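Local coordinates for SUMO-1 cysteine protease S273R (African swine fever virus pig/Kenya/KEN-50/1950, PDB 6LJ9), which probably matures the viral polyprotein precursors pp220 and pp62 into core-shell proteins as a cysteine protease, and blunts host immune defences by proteolysis, at residues Ile172-Arg177 against Trp181-Phe186; Glu95-Trp100 against Phe238-Arg243; Lys31-Phe36 against Cys50-Pro55. All blocks are in the same frame, centred on the assembly; numbering follows the deposited sequence.

Interaction 1 of 3, residues Ile172-Arg177 against Trp181-Phe186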
loop_
_atom_site.group_PDB
_atom_site.type_symbol
_atom_site.label_atom_id
_atom_site.label_comp_id
_atom_site.label_asym_id
_atom_site.label_seq_id
_atom_site.Cartn_x
_atom_site.Cartn_y
_atom_site.Cartn_z
ATOM N N ILE B 172 16.130 -5.843 -10.302
ATOM C CA ILE B 172 15.094 -6.782 -10.713
ATOM C C ILE B 172 13.832 -6.458 -9.926
ATOM O O ILE B 172 13.862 -6.410 -8.692
ATOM C CB ILE B 172 15.511 -8.250 -10.488
ATOM C CG1 ILE B 172 16.511 -8.694 -11.557
ATOM C CG2 ILE B 172 14.288 -9.161 -10.473
ATOM C CD1 ILE B 172 16.726 -10.196 -11.618
ATOM N N PHE B 173 12.731 -6.229 -10.638
ATOM C CA PHE B 173 11.467 -5.855 -10.020
ATOM C C PHE B 173 10.352 -6.721 -10.583
ATOM O O PHE B 173 10.229 -6.863 -11.804
ATOM C CB PHE B 173 11.158 -4.372 -10.250
ATOM C CG PHE B 173 10.016 -3.859 -9.424
ATOM C CD1 PHE B 173 10.212 -3.495 -8.102
ATOM C CD2 PHE B 173 8.747 -3.740 -9.967
ATOM C CE1 PHE B 173 9.164 -3.023 -7.337
ATOM C CE2 PHE B 173 7.694 -3.269 -9.206
ATOM C CZ PHE B 173 7.904 -2.910 -7.889
ATOM N N VAL B 174 9.548 -7.297 -9.694
ATOM C CA VAL B 174 8.397 -8.111 -10.067
ATOM C C VAL B 174 7.153 -7.369 -9.604
ATOM O O VAL B 174 6.932 -7.198 -8.398
ATOM C CB VAL B 174 8.465 -9.517 -9.457
ATOM C CG1 VAL B 174 7.217 -10.312 -9.814
ATOM C CG2 VAL B 174 9.718 -10.238 -9.925
ATOM N N ASP B 175 6.339 -6.923 -10.555
ATOM C CA ASP B 175 5.134 -6.158 -10.263
ATOM C C ASP B 175 3.933 -7.089 -10.393
ATOM O O ASP B 175 3.590 -7.520 -11.499
ATOM C CB ASP B 175 5.014 -4.959 -11.200
ATOM C CG ASP B 175 3.909 -4.003 -10.793
ATOM O OD1 ASP B 175 3.224 -4.265 -9.782
ATOM O OD2 ASP B 175 3.728 -2.981 -11.487
HETATM N N MSE B 176 3.304 -7.401 -9.265
HETATM C CA MSE B 176 2.136 -8.274 -9.246
HETATM C C MSE B 176 0.900 -7.516 -8.769
HETATM O O MSE B 176 -0.004 -8.096 -8.168
HETATM C CB MSE B 176 2.393 -9.487 -8.349
HETATM C CG MSE B 176 3.550 -10.362 -8.807
HETATM SE SE MSE B 176 4.117 -11.648 -7.452
HETATM C CE MSE B 176 4.979 -10.416 -6.212
ATOM N N ARG B 177 0.872 -6.212 -9.045
ATOM C CA ARG B 177 -0.244 -5.358 -8.653
ATOM C C ARG B 177 -1.290 -5.218 -9.751
ATOM O O ARG B 177 -2.486 -5.145 -9.457
ATOM C CB ARG B 177 0.266 -3.968 -8.259
ATOM C CG ARG B 177 1.155 -3.941 -7.027
ATOM C CD ARG B 177 1.853 -2.597 -6.890
ATOM N NE ARG B 177 2.721 -2.324 -8.032
ATOM C CZ ARG B 177 3.545 -1.285 -8.113
ATOM N NH1 ARG B 177 3.616 -0.415 -7.115
ATOM N NH2 ARG B 177 4.299 -1.115 -9.191
ATOM N N TRP B 181 1.007 -8.937 -14.851
ATOM C CA TRP B 181 2.196 -8.977 -14.017
ATOM C C TRP B 181 3.443 -8.993 -14.891
ATOM O O TRP B 181 3.457 -9.573 -15.980
ATOM C CB TRP B 181 2.173 -10.203 -13.102
ATOM C CG TRP B 181 1.015 -10.216 -12.144
ATOM C CD1 TRP B 181 0.029 -9.279 -12.038
ATOM C CD2 TRP B 181 0.727 -11.214 -11.156
ATOM N NE1 TRP B 181 -0.857 -9.632 -11.049
ATOM C CE2 TRP B 181 -0.451 -10.815 -10.491
ATOM C CE3 TRP B 181 1.348 -12.405 -10.769
ATOM C CZ2 TRP B 181 -1.018 -11.564 -9.462
ATOM C CZ3 TRP B 181 0.783 -13.148 -9.746
ATOM C CH2 TRP B 181 -0.387 -12.724 -9.104
ATOM N N SER B 182 4.494 -8.340 -14.408
ATOM C CA SER B 182 5.717 -8.186 -15.179
ATOM C C SER B 182 6.927 -8.516 -14.320
ATOM O O SER B 182 6.995 -8.133 -13.148
ATOM C CB SER B 182 5.847 -6.763 -15.736
ATOM O OG SER B 182 5.808 -5.802 -14.695
ATOM N N ILE B 183 7.872 -9.237 -14.913
ATOM C CA ILE B 183 9.179 -9.495 -14.324
ATOM C C ILE B 183 10.176 -8.623 -15.072
ATOM O O ILE B 183 10.364 -8.784 -16.284
ATOM C CB ILE B 183 9.553 -10.981 -14.409
ATOM C CG1 ILE B 183 8.469 -11.834 -13.745
ATOM C CG2 ILE B 183 10.900 -11.231 -13.755
ATOM C CD1 ILE B 183 8.515 -13.292 -14.138
ATOM N N GLU B 184 10.801 -7.690 -14.360
ATOM C CA GLU B 184 11.555 -6.612 -14.983
ATOM C C GLU B 184 13.028 -6.698 -14.610
ATOM O O GLU B 184 13.374 -6.946 -13.451
ATOM C CB GLU B 184 10.984 -5.252 -14.572
ATOM C CG GLU B 184 9.478 -5.149 -14.753
ATOM C CD GLU B 184 8.885 -3.949 -14.042
ATOM O OE1 GLU B 184 9.656 -3.060 -13.629
ATOM O OE2 GLU B 184 7.645 -3.900 -13.893
ATOM N N TYR B 185 13.887 -6.490 -15.607
ATOM C CA TYR B 185 15.331 -6.405 -15.426
ATOM C C TYR B 185 15.793 -5.061 -15.965
ATOM O O TYR B 185 15.655 -4.791 -17.163
ATOM C CB TYR B 185 16.047 -7.556 -16.140
ATOM C CG TYR B 185 17.558 -7.435 -16.168
ATOM C CD1 TYR B 185 18.203 -6.760 -17.200
ATOM C CD2 TYR B 185 18.340 -8.002 -15.171
ATOM C CE1 TYR B 185 19.578 -6.650 -17.234
ATOM C CE2 TYR B 185 19.721 -7.896 -15.199
ATOM C CZ TYR B 185 20.333 -7.217 -16.233
ATOM O OH TYR B 185 21.705 -7.102 -16.275
ATOM N N PHE B 186 16.336 -4.221 -15.089
ATOM C CA PHE B 186 16.786 -2.885 -15.458
ATOM C C PHE B 186 18.305 -2.818 -15.371
ATOM O O PHE B 186 18.882 -3.073 -14.309
ATOM C CB PHE B 186 16.150 -1.821 -14.564
ATOM C CG PHE B 186 16.691 -0.441 -14.794
ATOM C CD1 PHE B 186 16.419 0.236 -15.972
ATOM C CD2 PHE B 186 17.473 0.182 -13.835
ATOM C CE1 PHE B 186 16.919 1.507 -16.189
ATOM C CE2 PHE B 186 17.973 1.452 -14.044
ATOM C CZ PHE B 186 17.696 2.116 -15.223
#

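Interaction 2 of 3, residues Glu95-Trp100 against Phe238-Arg243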
loop_
_atom_site.group_PDB
_atom_site.type_symbol
_atom_site.label_atom_id
_atom_site.label_comp_id
_atom_site.label_asym_id
_atom_site.label_seq_id
_atom_site.Cartn_x
_atom_site.Cartn_y
_atom_site.Cartn_z
ATOM N N GLU B 95 20.328 -2.692 3.586
ATOM C CA GLU B 95 19.739 -1.884 4.644
ATOM C C GLU B 95 18.784 -0.825 4.106
ATOM O O GLU B 95 17.929 -0.344 4.856
ATOM C CB GLU B 95 20.849 -1.236 5.471
ATOM C CG GLU B 95 21.751 -2.247 6.161
ATOM C CD GLU B 95 23.037 -1.632 6.672
ATOM O OE1 GLU B 95 23.142 -0.388 6.673
ATOM O OE2 GLU B 95 23.946 -2.393 7.068
ATOM N N THR B 96 18.907 -0.455 2.830
ATOM C CA THR B 96 17.958 0.480 2.235
ATOM C C THR B 96 16.646 -0.215 1.888
ATOM O O THR B 96 15.563 0.301 2.188
ATOM C CB THR B 96 18.567 1.133 0.991
ATOM O OG1 THR B 96 19.674 1.958 1.374
ATOM C CG2 THR B 96 17.532 1.986 0.268
ATOM N N LEU B 97 16.726 -1.392 1.260
ATOM C CA LEU B 97 15.516 -2.124 0.897
ATOM C C LEU B 97 14.778 -2.633 2.128
ATOM O O LEU B 97 13.548 -2.756 2.104
ATOM C CB LEU B 97 15.862 -3.284 -0.036
ATOM C CG LEU B 97 16.475 -2.897 -1.384
ATOM C CD1 LEU B 97 16.687 -4.132 -2.244
ATOM C CD2 LEU B 97 15.597 -1.883 -2.101
ATOM N N GLN B 98 15.506 -2.933 3.207
ATOM C CA GLN B 98 14.853 -3.305 4.457
ATOM C C GLN B 98 14.046 -2.149 5.036
ATOM O O GLN B 98 13.017 -2.378 5.681
ATOM C CB GLN B 98 15.889 -3.789 5.470
ATOM C CG GLN B 98 16.431 -5.183 5.194
ATOM C CD GLN B 98 17.555 -5.565 6.137
ATOM O OE1 GLN B 98 18.390 -4.735 6.494
ATOM N NE2 GLN B 98 17.578 -6.827 6.549
ATOM N N ARG B 99 14.489 -0.907 4.821
ATOM C CA ARG B 99 13.740 0.241 5.323
ATOM C C ARG B 99 12.521 0.538 4.458
ATOM O O ARG B 99 11.477 0.955 4.974
ATOM C CB ARG B 99 14.646 1.470 5.403
ATOM C CG ARG B 99 15.562 1.489 6.617
ATOM C CD ARG B 99 16.599 2.596 6.521
ATOM N NE ARG B 99 17.314 2.774 7.782
ATOM C CZ ARG B 99 18.326 2.011 8.183
ATOM N NH1 ARG B 99 18.747 1.009 7.422
ATOM N NH2 ARG B 99 18.914 2.246 9.348
ATOM N N TRP B 100 12.633 0.336 3.143
ATOM C CA TRP B 100 11.489 0.559 2.265
ATOM C C TRP B 100 10.381 -0.453 2.524
ATOM O O TRP B 100 9.201 -0.146 2.314
ATOM C CB TRP B 100 11.928 0.503 0.803
ATOM C CG TRP B 100 12.796 1.651 0.391
ATOM C CD1 TRP B 100 13.116 2.749 1.136
ATOM C CD2 TRP B 100 13.459 1.815 -0.868
ATOM N NE1 TRP B 100 13.936 3.586 0.419
ATOM C CE2 TRP B 100 14.161 3.035 -0.815
ATOM C CE3 TRP B 100 13.526 1.048 -2.036
ATOM C CZ2 TRP B 100 14.921 3.505 -1.883
ATOM C CZ3 TRP B 100 14.281 1.516 -3.095
ATOM C CH2 TRP B 100 14.969 2.734 -3.012
ATOM N N PHE B 238 16.924 3.440 -7.573
ATOM C CA PHE B 238 15.907 4.386 -8.020
ATOM C C PHE B 238 14.840 3.698 -8.861
ATOM O O PHE B 238 13.661 4.065 -8.798
ATOM C CB PHE B 238 16.551 5.526 -8.808
ATOM C CG PHE B 238 15.564 6.509 -9.372
ATOM C CD1 PHE B 238 15.064 7.534 -8.587
ATOM C CD2 PHE B 238 15.139 6.414 -10.688
ATOM C CE1 PHE B 238 14.155 8.442 -9.101
ATOM C CE2 PHE B 238 14.231 7.319 -11.207
ATOM C CZ PHE B 238 13.739 8.334 -10.412
ATOM N N TYR B 239 15.237 2.708 -9.664
ATOM C CA TYR B 239 14.263 1.970 -10.463
ATOM C C TYR B 239 13.244 1.276 -9.570
ATOM O O TYR B 239 12.035 1.350 -9.814
ATOM C CB TYR B 239 14.979 0.956 -11.357
ATOM C CG TYR B 239 14.055 0.175 -12.267
ATOM C CD1 TYR B 239 13.626 0.711 -13.474
ATOM C CD2 TYR B 239 13.618 -1.098 -11.924
ATOM C CE1 TYR B 239 12.785 0.003 -14.312
ATOM C CE2 TYR B 239 12.776 -1.814 -12.755
ATOM C CZ TYR B 239 12.364 -1.258 -13.948
ATOM O OH TYR B 239 11.526 -1.964 -14.781
ATOM N N ILE B 240 13.718 0.603 -8.519
ATOM C CA ILE B 240 12.812 -0.082 -7.601
ATOM C C ILE B 240 11.893 0.920 -6.912
ATOM O O ILE B 240 10.683 0.693 -6.788
ATOM C CB ILE B 240 13.610 -0.913 -6.580
ATOM C CG1 ILE B 240 14.367 -2.042 -7.285
ATOM C CG2 ILE B 240 12.687 -1.458 -5.498
ATOM C CD1 ILE B 240 15.183 -2.915 -6.352
ATOM N N ARG B 241 12.450 2.046 -6.464
ATOM C CA ARG B 241 11.640 3.040 -5.764
ATOM C C ARG B 241 10.619 3.682 -6.697
ATOM O O ARG B 241 9.470 3.915 -6.301
ATOM C CB ARG B 241 12.538 4.105 -5.136
ATOM C CG ARG B 241 11.781 5.168 -4.355
ATOM C CD ARG B 241 10.891 4.538 -3.296
ATOM N NE ARG B 241 10.125 5.533 -2.553
ATOM C CZ ARG B 241 10.501 6.045 -1.386
ATOM N NH1 ARG B 241 11.636 5.655 -0.822
ATOM N NH2 ARG B 241 9.739 6.946 -0.780
ATOM N N ALA B 242 11.016 3.974 -7.937
ATOM C CA ALA B 242 10.080 4.563 -8.890
ATOM C C ALA B 242 8.951 3.596 -9.227
ATOM O O ALA B 242 7.789 4.005 -9.330
ATOM C CB ALA B 242 10.817 4.992 -10.157
ATOM N N ARG B 243 9.270 2.311 -9.404
ATOM C CA ARG B 243 8.225 1.327 -9.667
ATOM C C ARG B 243 7.313 1.162 -8.457
ATOM O O ARG B 243 6.106 0.934 -8.605
ATOM C CB ARG B 243 8.843 -0.017 -10.054
ATOM C CG ARG B 243 9.710 0.022 -11.302
ATOM C CD ARG B 243 8.889 0.147 -12.574
ATOM N NE ARG B 243 8.079 -1.041 -12.825
ATOM C CZ ARG B 243 6.764 -1.101 -12.645
ATOM N NH1 ARG B 243 6.104 -0.035 -12.215
ATOM N NH2 ARG B 243 6.107 -2.225 -12.898
#

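Interaction 3 of 3, residues Lys31-Phe36 against Cys50-Pro55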
loop_
_atom_site.group_PDB
_atom_site.type_symbol
_atom_site.label_atom_id
_atom_site.label_comp_id
_atom_site.label_asym_id
_atom_site.label_seq_id
_atom_site.Cartn_x
_atom_site.Cartn_y
_atom_site.Cartn_z
ATOM N N LYS B 31 15.189 15.243 24.476
ATOM C CA LYS B 31 15.333 15.857 25.793
ATOM C C LYS B 31 16.714 15.598 26.380
ATOM O O LYS B 31 17.389 16.524 26.844
ATOM C CB LYS B 31 14.251 15.330 26.737
ATOM C CG LYS B 31 12.844 15.793 26.416
ATOM C CD LYS B 31 11.815 14.921 27.119
ATOM C CE LYS B 31 10.472 15.624 27.222
ATOM N NZ LYS B 31 9.995 16.123 25.903
ATOM N N GLU B 32 17.151 14.337 26.370
ATOM C CA GLU B 32 18.398 13.961 27.027
ATOM C C GLU B 32 19.631 14.529 26.334
ATOM O O GLU B 32 20.679 14.655 26.975
ATOM C CB GLU B 32 18.501 12.437 27.104
ATOM C CG GLU B 32 17.315 11.764 27.776
ATOM C CD GLU B 32 17.432 11.739 29.286
ATOM O OE1 GLU B 32 17.685 10.651 29.845
ATOM O OE2 GLU B 32 17.283 12.808 29.915
ATOM N N LEU B 33 19.535 14.873 25.048
ATOM C CA LEU B 33 20.681 15.363 24.287
ATOM C C LEU B 33 20.479 16.788 23.784
ATOM O O LEU B 33 21.120 17.189 22.807
ATOM C CB LEU B 33 20.982 14.430 23.113
ATOM C CG LEU B 33 21.230 12.964 23.464
ATOM C CD1 LEU B 33 21.505 12.144 22.213
ATOM C CD2 LEU B 33 22.380 12.844 24.450
ATOM N N THR B 34 19.608 17.563 24.433
ATOM C CA THR B 34 19.361 18.933 23.990
ATOM C C THR B 34 20.602 19.806 24.136
ATOM O O THR B 34 20.749 20.799 23.415
ATOM C CB THR B 34 18.199 19.536 24.776
ATOM O OG1 THR B 34 18.030 20.912 24.409
ATOM C CG2 THR B 34 18.468 19.442 26.268
ATOM N N SER B 35 21.502 19.457 25.060
ATOM C CA SER B 35 22.733 20.222 25.220
ATOM C C SER B 35 23.655 20.042 24.020
ATOM O O SER B 35 24.220 21.018 23.514
ATOM C CB SER B 35 23.445 19.808 26.507
ATOM O OG SER B 35 24.729 20.403 26.592
ATOM N N PHE B 36 23.817 18.802 23.551
ATOM C CA PHE B 36 24.709 18.549 22.425
ATOM C C PHE B 36 24.093 18.996 21.106
ATOM O O PHE B 36 24.815 19.441 20.205
ATOM C CB PHE B 36 25.068 17.064 22.358
ATOM C CG PHE B 36 25.967 16.603 23.470
ATOM C CD1 PHE B 36 27.332 16.832 23.412
ATOM C CD2 PHE B 36 25.452 15.927 24.563
ATOM C CE1 PHE B 36 28.164 16.405 24.428
ATOM C CE2 PHE B 36 26.279 15.497 25.582
ATOM C CZ PHE B 36 27.637 15.737 25.515
ATOM N N CYS B 50 24.938 12.978 12.741
ATOM C CA CYS B 50 26.328 13.259 13.084
ATOM C C CYS B 50 26.496 13.502 14.578
ATOM O O CYS B 50 27.559 13.206 15.138
ATOM C CB CYS B 50 26.833 14.465 12.294
ATOM S SG CYS B 50 26.824 14.252 10.503
ATOM N N VAL B 51 25.465 14.035 15.236
ATOM C CA VAL B 51 25.554 14.307 16.668
ATOM C C VAL B 51 25.594 13.005 17.457
ATOM O O VAL B 51 26.490 12.785 18.280
ATOM C CB VAL B 51 24.387 15.201 17.121
ATOM C CG1 VAL B 51 24.379 15.330 18.636
ATOM C CG2 VAL B 51 24.483 16.569 16.469
ATOM N N ILE B 52 24.623 12.116 17.215
ATOM C CA ILE B 52 24.533 10.871 17.975
ATOM C C ILE B 52 25.578 9.847 17.567
ATOM O O ILE B 52 25.596 8.741 18.122
ATOM C CB ILE B 52 23.123 10.253 17.859
ATOM C CG1 ILE B 52 22.810 9.873 16.410
ATOM C CG2 ILE B 52 22.075 11.216 18.400
ATOM C CD1 ILE B 52 21.434 9.255 16.231
ATOM N N THR B 53 26.446 10.172 16.609
ATOM C CA THR B 53 27.624 9.364 16.320
ATOM C C THR B 53 28.906 10.020 16.808
ATOM O O THR B 53 29.980 9.417 16.697
ATOM C CB THR B 53 27.732 9.079 14.816
ATOM O OG1 THR B 53 27.729 10.313 14.088
ATOM C CG2 THR B 53 26.574 8.209 14.352
ATOM N N HIS B 54 28.822 11.236 17.340
ATOM C CA HIS B 54 29.991 11.898 17.891
ATOM C C HIS B 54 30.475 11.148 19.131
ATOM O O HIS B 54 29.659 10.715 19.953
ATOM C CB HIS B 54 29.658 13.347 18.246
ATOM C CG HIS B 54 30.854 14.188 18.567
ATOM N ND1 HIS B 54 31.480 14.153 19.794
ATOM C CD2 HIS B 54 31.535 15.090 17.823
ATOM C CE1 HIS B 54 32.498 14.995 19.790
ATOM N NE2 HIS B 54 32.553 15.577 18.606
ATOM N N PRO B 55 31.788 10.971 19.291
ATOM C CA PRO B 55 32.287 10.181 20.430
ATOM C C PRO B 55 31.935 10.768 21.787
ATOM O O PRO B 55 31.746 10.008 22.746
ATOM C CB PRO B 55 33.805 10.154 20.198
ATOM C CG PRO B 55 34.079 11.324 19.304
ATOM C CD PRO B 55 32.879 11.439 18.421
#

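Interaction 1 of 3, residues Ile172-Arg177 against Trp181-Phe186
Phe173 and Glu184 exchange two backbone hydrogen bonds, 2.7 Å from Glu184 N to Phe173 O and 3.0 Å from Phe173 N to Glu184 O. Asp175 N gives to Ser182 O at 2.9 Å, and Ser182 N returns a longer bond to Asp175 O at 3.2 Å. With the strand axes 4.7 Å apart and running at 168°, this is a regular antiparallel hairpin, part of the central mixed sheet.

Side chains of these four residues share one face. Asp175 OD1 accepts Arg177 N, closing an Asx turn, and Arg177 NE at 2.7 Å, from opposite faces of its plane; Arg177 NH2 holds OD2, completing a side-on grip. Glu184 runs alongside Phe173 with OE1 3.8 Å from Phe173 CD2, its carboxylate plane turned 47° to the ring. Tyr239 bonds Glu184 OE1, Arg243 pairs with both acids, and Ser182 OG meets Asp179 of the second subunit.

Met176 (selenomethionine) sets its CA 3.5 Å above the centroid of the five-membered ring of Trp181. CB lies over the middle of the indole and CG, opposite the carbonyl carbon (chi1 -61°), reaches its rim at Trp181 CE3, leaving SE in an oblique Met-aromatic contact. On the other face, Val174 CG2 and Ile183 CG2 lie side by side, while helix 195-208 packs on Ile172 and Tyr185, whose OH makes a weak hydrogen bond to Asn187, an inferred active-site residue.

Two buried carboxylates of like charge thus sit close together with arginines as partners, which would probably keep both ionised.

Interaction 2 of 3, residues Glu95-Trp100 against Phe238-Arg243
Trp100 and Arg241 carry the contact through a cation-pi interaction: Arg241 CZ lies 4.8 Å from the centroid of the five-membered ring of Trp100, over its face. The guanidinium stands nearly upright on the indole, the planes 83° apart, so it presents its edge and not its flat side. Arg241 NH1 comes down to 3.3 Å from Trp100 NE1, but both atoms are donors and no hydrogen bond forms between them. The charge has its stronger partner in Glu16, bonded through Arg241 NH2, which also meets Thr8.

The aliphatic part of the same arginine supplies the CH-pi contact. Arg241 CD sits 4.2 Å from the centroid of the six-membered ring, almost on its normal, and Arg241 CB is 3.5 Å from Trp100 CH2. CG lies anti to the backbone N, and the bend that follows (chi2 55°) folds the chain back across the indole, so that one residue covers both rings. Thr96 CG2 rests on the opposite face of Trp100, 3.6 Å above its plane, leaving the indole held between its own helix and Arg241.

Purely apolar packing is modest. Ile240 CG2 touches the rim of Trp100 at CZ3, 4.1 Å away, near the ring plane, and Leu97 CD2 reaches Ile240 CD1 at 4.4 Å.

The helix segments run almost parallel, at 7°, yet their axes are 11.9 Å apart, a wide spacing bridged by the long side chains. Helix 232-244 starts at Cys232, inferred to be the nucleophile, and packs against the mixed sheet through Tyr239 and Arg243; a catalytic cysteine at the start of a helix that packs on the sheet, after the histidine in the chain, is characteristic of Ulp1-type cysteine proteases.

Interaction 3 of 3, residues Lys31-Phe36 against Cys50-Pro55
Leu33 and Phe36 face Val51 and Ile52 across two breaks in helical structure, with CA atoms 7.2 Å apart for Phe36 and Val51 and 8.7 Å for Leu33 and Ile52, and no hydrogen bond joins the backbones. Leu33 leaves helical geometry between helix 27-32 and helix 34-37, while Val51 to His54 form a type I beta turn closed by His54 N to Val51 O at 3.0 Å.

Aliphatic carbons do the touching. Leu33 CD1 meets Ile52 CG2 at 4.0 Å, the two side chains crossing at about a right angle, so the contact is a single pair of branches. In Ile52 the CG1 branch takes the crowded position between backbone N and carbonyl carbon (chi1 63°), which sets CG2 opposite the carbonyl carbon, where it can meet Leu33. Phe36 engages Val51 by its CB, 4.2 Å from Val51 CG1; its ring turns away from the valine, toward Tyr60, which it meets edge-to-face, and Lys39, with which it makes a cation-pi contact.

This is plain hydrophobic packing in the small N-terminal helical region, far from the inferred catalytic residues. Helix 55-64 supplies a shared surface, since Val57 touches Leu33, Phe36 and Val51, and Leu68 of helix 68-75 touches both Leu33 and Ile52.

Beyond the turn, His54 takes the N-cap position of helix 55-64, with ND1 accepting from the backbone N of Ala56.

Overall arrangement
From the N terminus, interaction 3 comes first: 31-36 meets 50-55 and closes a short loop within the N-terminal helices before either other contact opens. Helix 90-103 then begins interaction 2, whose partner on helix 232-244 arrives 138 residues later. Within that long loop the chain builds the mixed sheet, and interaction 1 opens and closes there as a tight hairpin, nested and not crossed. Interactions 1 and 2 touch directly, Glu184 meeting Tyr239 and Arg243 and Phe186 packing on Tyr239, so helix 232-244 joins sheet to helix 90-103. Interaction 3 stands apart, its centre about 29 Å from that of interaction 2 and about 42 Å from that of interaction 1.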